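PDB 3TKK: predicted acetamidase/formamidase from Thermoanaerobacter tengcongensis, which probably hydrolyses carbon-nitrogen bonds in linear amides, and binds zinc and calcium ions. Local coordinates for residues K89-L101 and G192-K204. Sequence-based numbering, arbitrary orientation.
Sequences KGVLATGKGLGVL and GEVGVSGVEVAGK. With ZN (zinc ion), chain F.
The carbonyl O of Val-194 takes the backbone N of Val-100 at 2.7 Å, in its carbonyl plane, and also accepts from a water that links it to Leu-98 O and Leu-101 N, so two donors grip one buried oxygen. Beside this bond the two valine side chains cross, CG2 of Val-100 against CB of Val-194, while Phe-267 of the second subunit packs on Val-194. A few residues along, Thr-94 turns OG1 anti to its own N (chi1 -170°) and donates it to a lone pair of Gly-195 O at 2.8 Å. Val-196 sets CG1 3.3 Å from Ala-93 O, beside the end of strand 89-95, and CG2 against CB of Leu-98, last residue of the type II turn 95-98.

Ser-197 OG works in both directions: it accepts the nearly straight N-H of Ala-93 (3.3 Å, 168°) and donates to a lone pair of its neighbour Gly-198 O, which fixes the rotation of the hydroxyl. Val-91 and Glu-200 then form a single antiparallel hydrogen-bonded pair, Val-91 N to Glu-200 O and Glu-200 N to Val-91 O, each 2.9 Å. Waters bridge where direct bonds lapse, joining Ala-93 O to Ser-197 N and Lys-89 O to Ala-202 N. Residues 195-201 thus line the edge of strand 89-95, whose other edge pairs with strand 108-116.

From this pairing the chain of Glu-200 bends at chi2 (-60°) and carries its carboxylate away to the zinc ion, which both oxygens bind, alongside Asp-184, His-186 and the oxidised Cys-39. Gly-198 N donates to OE2 from above the carboxylate plane, and a zinc-bound water donates to Glu-193 OE2. The N-H of Gly-198 is a second-shell contact to the carboxylate, while the bonds to Val-91 hold the main chain of this bidentate ligand.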
ATOM      1  N   LYS A  89     -20.355  -3.714  20.350  1.00 27.71           N
ATOM      2  CA  LYS A  89     -20.790  -2.694  19.408  1.00 32.86           C
ATOM      3  C   LYS A  89     -19.634  -1.763  19.040  1.00 28.93           C
ATOM      4  O   LYS A  89     -18.636  -1.777  19.728  1.00 28.18           O
ATOM      5  CB  LYS A  89     -21.919  -1.864  19.945  1.00 38.34           C
ATOM      6  CG  LYS A  89     -21.493  -0.730  20.805  1.00 40.92           C
ATOM      7  CD  LYS A  89     -22.718  -0.444  21.726  1.00 46.82           C
ATOM      8  CE  LYS A  89     -22.220   0.072  23.086  1.00 48.74           C
ATOM      9  NZ  LYS A  89     -21.622   1.404  22.901  1.00 48.92           N
ATOM     10  N   GLY A  90     -19.732  -1.054  17.902  1.00 25.69           N
ATOM     11  CA  GLY A  90     -18.674  -0.079  17.538  1.00 27.76           C
ATOM     12  C   GLY A  90     -19.269   1.106  16.809  1.00 24.97           C
ATOM     13  O   GLY A  90     -20.458   1.125  16.546  1.00 27.47           O
ATOM     14  N   VAL A  91     -18.465   2.081  16.458  1.00 22.94           N
ATOM     15  CA  VAL A  91     -19.038   3.253  15.848  1.00 23.42           C
ATOM     16  C   VAL A  91     -18.251   3.559  14.602  1.00 23.19           C
ATOM     17  O   VAL A  91     -17.014   3.410  14.621  1.00 21.24           O
ATOM     18  CB  VAL A  91     -18.824   4.419  16.805  1.00 26.98           C
ATOM     19  CG1 VAL A  91     -19.443   5.709  16.240  1.00 29.41           C
ATOM     20  CG2 VAL A  91     -19.515   4.038  18.231  1.00 29.02           C
ATOM     21  N   LEU A  92     -18.954   4.007  13.546  1.00 22.96           N
ATOM     22  CA  LEU A  92     -18.367   4.437  12.315  1.00 21.93           C
ATOM     23  C   LEU A  92     -18.681   5.932  12.302  1.00 24.58           C
ATOM     24  O   LEU A  92     -19.849   6.321  12.648  1.00 25.71           O
ATOM     25  CB  LEU A  92     -19.094   3.783  11.111  1.00 22.39           C
ATOM     26  CG  LEU A  92     -18.684   2.331  11.133  1.00 25.58           C
ATOM     27  CD1 LEU A  92     -19.614   1.512  10.352  1.00 24.32           C
ATOM     28  CD2 LEU A  92     -17.262   2.343  10.515  1.00 25.66           C
ATOM     29  N   ALA A  93     -17.708   6.729  11.868  1.00 24.46           N
ATOM     30  CA  ALA A  93     -17.814   8.187  11.725  1.00 22.14           C
ATOM     31  C   ALA A  93     -17.275   8.680  10.432  1.00 21.71           C
ATOM     32  O   ALA A  93     -16.239   8.180   9.920  1.00 20.99           O
ATOM     33  CB  ALA A  93     -17.115   8.905  12.930  1.00 22.05           C
ATOM     34  N   THR A  94     -17.964   9.685   9.841  1.00 23.16           N
ATOM     35  CA  THR A  94     -17.317  10.426   8.748  1.00 22.31           C
ATOM     36  C   THR A  94     -18.011  11.756   8.613  1.00 24.77           C
ATOM     37  O   THR A  94     -18.763  12.095   9.457  1.00 25.46           O
ATOM     38  CB  THR A  94     -17.472   9.691   7.400  1.00 22.02           C
ATOM     39  OG1 THR A  94     -16.636  10.309   6.401  1.00 21.65           O
ATOM     40  CG2 THR A  94     -18.956   9.637   6.905  1.00 23.16           C
ATOM     41  N   GLY A  95     -17.809  12.490   7.526  1.00 23.73           N
ATOM     42  CA  GLY A  95     -18.569  13.739   7.391  1.00 25.13           C
ATOM     43  C   GLY A  95     -17.865  14.844   6.665  1.00 27.32           C
ATOM     44  O   GLY A  95     -16.788  14.619   6.128  1.00 25.64           O
ATOM     45  N   LYS A  96     -18.471  16.043   6.604  1.00 28.02           N
ATOM     46  CA  LYS A  96     -17.844  17.130   5.862  1.00 33.08           C
ATOM     47  C   LYS A  96     -16.365  17.393   6.275  1.00 31.55           C
ATOM     48  O   LYS A  96     -16.047  17.541   7.472  1.00 28.67           O
ATOM     49  CB  LYS A  96     -18.612  18.412   6.122  1.00 35.67           C
ATOM     50  CG  LYS A  96     -18.427  19.428   5.098  1.00 41.19           C
ATOM     51  CD  LYS A  96     -19.032  20.756   5.619  1.00 45.61           C
ATOM     52  CE  LYS A  96     -19.239  21.701   4.426  1.00 48.46           C
ATOM     53  NZ  LYS A  96     -18.273  21.098   3.451  1.00 48.51           N
ATOM     54  N   GLY A  97     -15.481  17.429   5.299  1.00 28.80           N
ATOM     55  CA  GLY A  97     -14.087  17.744   5.591  1.00 26.91           C
ATOM     56  C   GLY A  97     -13.434  16.586   6.313  1.00 29.86           C
ATOM     57  O   GLY A  97     -12.360  16.737   6.815  1.00 31.98           O
ATOM     58  N   LEU A  98     -14.040  15.416   6.377  1.00 26.97           N
ATOM     59  CA  LEU A  98     -13.287  14.343   7.076  1.00 26.56           C
ATOM     60  C   LEU A  98     -12.820  13.250   6.123  1.00 25.67           C
ATOM     61  O   LEU A  98     -13.616  12.754   5.406  1.00 24.27           O
ATOM     62  CB  LEU A  98     -14.089  13.728   8.226  1.00 26.57           C
ATOM     63  CG  LEU A  98     -14.690  14.710   9.317  1.00 27.68           C
ATOM     64  CD1 LEU A  98     -15.788  14.030  10.263  1.00 24.43           C
ATOM     65  CD2 LEU A  98     -13.585  15.488  10.159  1.00 27.76           C
ATOM     66  N   GLY A  99     -11.526  12.898   6.173  1.00 24.56           N
ATOM     67  CA  GLY A  99     -10.919  11.851   5.351  1.00 19.33           C
ATOM     68  C   GLY A  99     -10.908  12.240   3.898  1.00 19.64           C
ATOM     69  O   GLY A  99     -11.284  13.392   3.516  1.00 20.55           O
ATOM     70  N   VAL A 100     -10.718  11.228   3.046  1.00 20.33           N
ATOM     71  CA  VAL A 100     -10.403  11.618   1.675  1.00 21.80           C
ATOM     72  C   VAL A 100     -11.657  12.164   0.960  1.00 21.86           C
ATOM     73  O   VAL A 100     -11.547  12.913   0.036  1.00 23.46           O
ATOM     74  CB  VAL A 100      -9.895  10.353   1.004  1.00 20.03           C
ATOM     75  CG1 VAL A 100      -9.821  10.582  -0.548  1.00 19.03           C
ATOM     76  CG2 VAL A 100      -8.508  10.107   1.650  1.00 18.03           C
ATOM     77  N   LEU A 101     -12.857  11.677   1.345  1.00 22.94           N
ATOM     78  CA  LEU A 101     -14.078  12.034   0.582  1.00 21.38           C
ATOM     79  C   LEU A 101     -14.772  13.164   1.394  1.00 23.11           C
ATOM     80  O   LEU A 101     -15.933  13.517   1.112  1.00 24.77           O
ATOM     81  CB  LEU A 101     -15.042  10.858   0.402  1.00 22.28           C
ATOM     82  CG  LEU A 101     -14.488   9.556  -0.306  1.00 20.74           C
ATOM     83  CD1 LEU A 101     -15.483   8.473  -0.401  1.00 20.73           C
ATOM     84  CD2 LEU A 101     -13.936   9.963  -1.693  1.00 20.69           C
ATOM     85  N   GLY A 192      -5.215   2.948   4.792  1.00 15.44           N
ATOM     86  CA  GLY A 192      -5.595   4.347   4.327  1.00 15.58           C
ATOM     87  C   GLY A 192      -6.718   4.996   5.222  1.00 15.72           C
ATOM     88  O   GLY A 192      -6.763   6.249   5.448  1.00 15.92           O
ATOM     89  N   GLU A 193      -7.601   4.168   5.701  1.00 15.79           N
ATOM     90  CA  GLU A 193      -8.659   4.625   6.683  1.00 16.06           C
ATOM     91  C   GLU A 193      -9.437   5.787   6.068  1.00 16.48           C
ATOM     92  O   GLU A 193      -9.626   6.869   6.753  1.00 16.75           O
ATOM     93  CB  GLU A 193      -8.048   5.059   8.062  1.00 15.91           C
ATOM     94  CG  GLU A 193      -9.210   5.215   9.173  1.00 16.30           C
ATOM     95  CD  GLU A 193      -8.548   5.475  10.522  1.00 20.71           C
ATOM     96  OE1 GLU A 193      -7.401   6.060  10.456  1.00 15.98           O
ATOM     97  OE2 GLU A 193      -9.132   5.087  11.588  1.00 18.05           O
ATOM     98  N   VAL A 194      -9.900   5.633   4.800  1.00 16.69           N
ATOM     99  CA  VAL A 194     -10.110   6.924   3.986  1.00 17.09           C
ATOM    100  C   VAL A 194     -11.414   7.644   4.320  1.00 17.76           C
ATOM    101  O   VAL A 194     -11.637   8.805   3.883  1.00 18.82           O
ATOM    102  CB  VAL A 194     -10.040   6.616   2.412  1.00 17.18           C
ATOM    103  CG1 VAL A 194      -8.650   6.025   1.941  1.00 16.71           C
ATOM    104  CG2 VAL A 194     -11.200   5.606   1.951  1.00 17.48           C
ATOM    105  N   GLY A 195     -12.292   7.000   5.073  1.00 17.93           N
ATOM    106  CA  GLY A 195     -13.533   7.682   5.519  1.00 23.25           C
ATOM    107  C   GLY A 195     -13.285   8.531   6.787  1.00 21.09           C
ATOM    108  O   GLY A 195     -14.143   9.247   7.235  1.00 21.13           O
ATOM    109  N   VAL A 196     -12.100   8.362   7.374  1.00 20.05           N
ATOM    110  CA  VAL A 196     -11.672   9.015   8.650  1.00 18.39           C
ATOM    111  C   VAL A 196     -11.613   8.028   9.853  1.00 21.85           C
ATOM    112  O   VAL A 196     -10.794   8.179  10.798  1.00 21.96           O
ATOM    113  CB  VAL A 196     -12.416  10.322   8.988  1.00 22.74           C
ATOM    114  CG1 VAL A 196     -13.587  10.214  10.002  1.00 19.84           C
ATOM    115  CG2 VAL A 196     -11.400  11.374   9.646  1.00 21.04           C
ATOM    116  N   SER A 197     -12.413   6.985   9.854  1.00 22.66           N
ATOM    117  CA  SER A 197     -12.391   6.188  11.043  1.00 21.72           C
ATOM    118  C   SER A 197     -12.425   4.712  10.699  1.00 20.16           C
ATOM    119  O   SER A 197     -12.646   4.256   9.615  1.00 21.14           O
ATOM    120  CB  SER A 197     -13.632   6.429  12.015  1.00 19.36           C
ATOM    121  OG  SER A 197     -14.691   5.525  11.473  1.00 22.19           O
ATOM    122  N   GLY A 198     -12.173   3.938  11.714  1.00 18.33           N
ATOM    123  CA  GLY A 198     -12.301   2.474  11.694  1.00 17.69           C
ATOM    124  C   GLY A 198     -13.646   2.110  12.269  1.00 18.53           C
ATOM    125  O   GLY A 198     -14.461   2.969  12.447  1.00 19.24           O
ATOM    126  N   VAL A 199     -13.948   0.826  12.419  1.00 18.99           N
ATOM    127  CA  VAL A 199     -14.999   0.405  13.331  1.00 19.77           C
ATOM    128  C   VAL A 199     -14.438   0.588  14.808  1.00 19.65           C
ATOM    129  O   VAL A 199     -13.745  -0.292  15.402  1.00 19.51           O
ATOM    130  CB  VAL A 199     -15.530  -1.027  13.041  1.00 20.42           C
ATOM    131  CG1 VAL A 199     -16.721  -1.401  14.088  1.00 21.60           C
ATOM    132  CG2 VAL A 199     -15.996  -1.226  11.550  1.00 20.58           C
ATOM    133  N   GLU A 200     -14.748   1.751  15.374  1.00 19.83           N
ATOM    134  CA  GLU A 200     -14.166   2.234  16.618  1.00 19.71           C
ATOM    135  C   GLU A 200     -14.815   1.461  17.779  1.00 21.26           C
ATOM    136  O   GLU A 200     -16.027   1.453  17.969  1.00 23.02           O
ATOM    137  CB  GLU A 200     -14.466   3.704  16.801  1.00 19.94           C
ATOM    138  CG  GLU A 200     -13.936   4.591  15.679  1.00 19.38           C
ATOM    139  CD  GLU A 200     -12.412   4.539  15.490  1.00 21.50           C
ATOM    140  OE1 GLU A 200     -11.669   4.191  16.477  1.00 23.60           O
ATOM    141  OE2 GLU A 200     -11.841   4.964  14.391  1.00 24.66           O
ATOM    142  N   VAL A 201     -14.012   0.755  18.524  1.00 20.30           N
ATOM    143  CA  VAL A 201     -14.601   0.011  19.629  1.00 21.19           C
ATOM    144  C   VAL A 201     -13.752   0.051  20.908  1.00 21.06           C
ATOM    145  O   VAL A 201     -12.564   0.231  20.821  1.00 20.26           O
ATOM    146  CB  VAL A 201     -14.640  -1.489  19.278  1.00 21.86           C
ATOM    147  CG1 VAL A 201     -15.557  -1.772  18.041  1.00 25.67           C
ATOM    148  CG2 VAL A 201     -13.202  -1.966  18.889  1.00 22.57           C
ATOM    149  N   ALA A 202     -14.331  -0.380  22.032  1.00 21.97           N
ATOM    150  CA  ALA A 202     -13.527  -0.520  23.264  1.00 22.06           C
ATOM    151  C   ALA A 202     -13.145  -1.952  23.221  1.00 23.24           C
ATOM    152  O   ALA A 202     -13.800  -2.693  22.515  1.00 24.95           O
ATOM    153  CB  ALA A 202     -14.450  -0.288  24.547  1.00 23.13           C
ATOM    154  N   GLY A 203     -12.244  -2.366  24.110  1.00 22.54           N
ATOM    155  CA  GLY A 203     -11.870  -3.720  24.201  1.00 24.21           C
ATOM    156  C   GLY A 203     -10.745  -3.957  25.176  1.00 23.42           C
ATOM    157  O   GLY A 203     -10.430  -3.075  26.008  1.00 25.49           O
ATOM    158  N   LYS A 204     -10.025  -5.026  24.930  1.00 22.43           N
ATOM    159  CA  LYS A 204      -9.014  -5.500  25.890  1.00 25.99           C
ATOM    160  C   LYS A 204      -7.869  -6.193  25.081  1.00 25.19           C
ATOM    161  O   LYS A 204      -8.159  -6.940  24.106  1.00 28.40           O
ATOM    162  CB  LYS A 204      -9.735  -6.470  26.841  1.00 31.53           C
ATOM    163  CG  LYS A 204      -8.868  -7.102  27.881  1.00 38.10           C
ATOM    164  CD  LYS A 204      -9.685  -7.767  29.123  1.00 41.15           C
ATOM    165  CE  LYS A 204      -8.603  -8.370  30.215  1.00 44.79           C
ATOM    166  NZ  LYS A 204      -8.642  -8.226  31.846  1.00 47.85           N
TER
HETATM  167 ZN    ZN F 301      -9.916   4.860  15.475  0.70  7.40          ZN
HETATM  168  O   HOH W   1     -17.265  -0.139  21.740  1.00  7.61           O
HETATM  169  O   HOH W   2     -14.855   6.345   8.373  1.00  2.00           O
HETATM  170  O   HOH W   3     -13.893  10.561   3.809  1.00  2.00           O
HETATM  171  O   HOH W   4      -9.116   6.055  14.031  1.00  4.22           O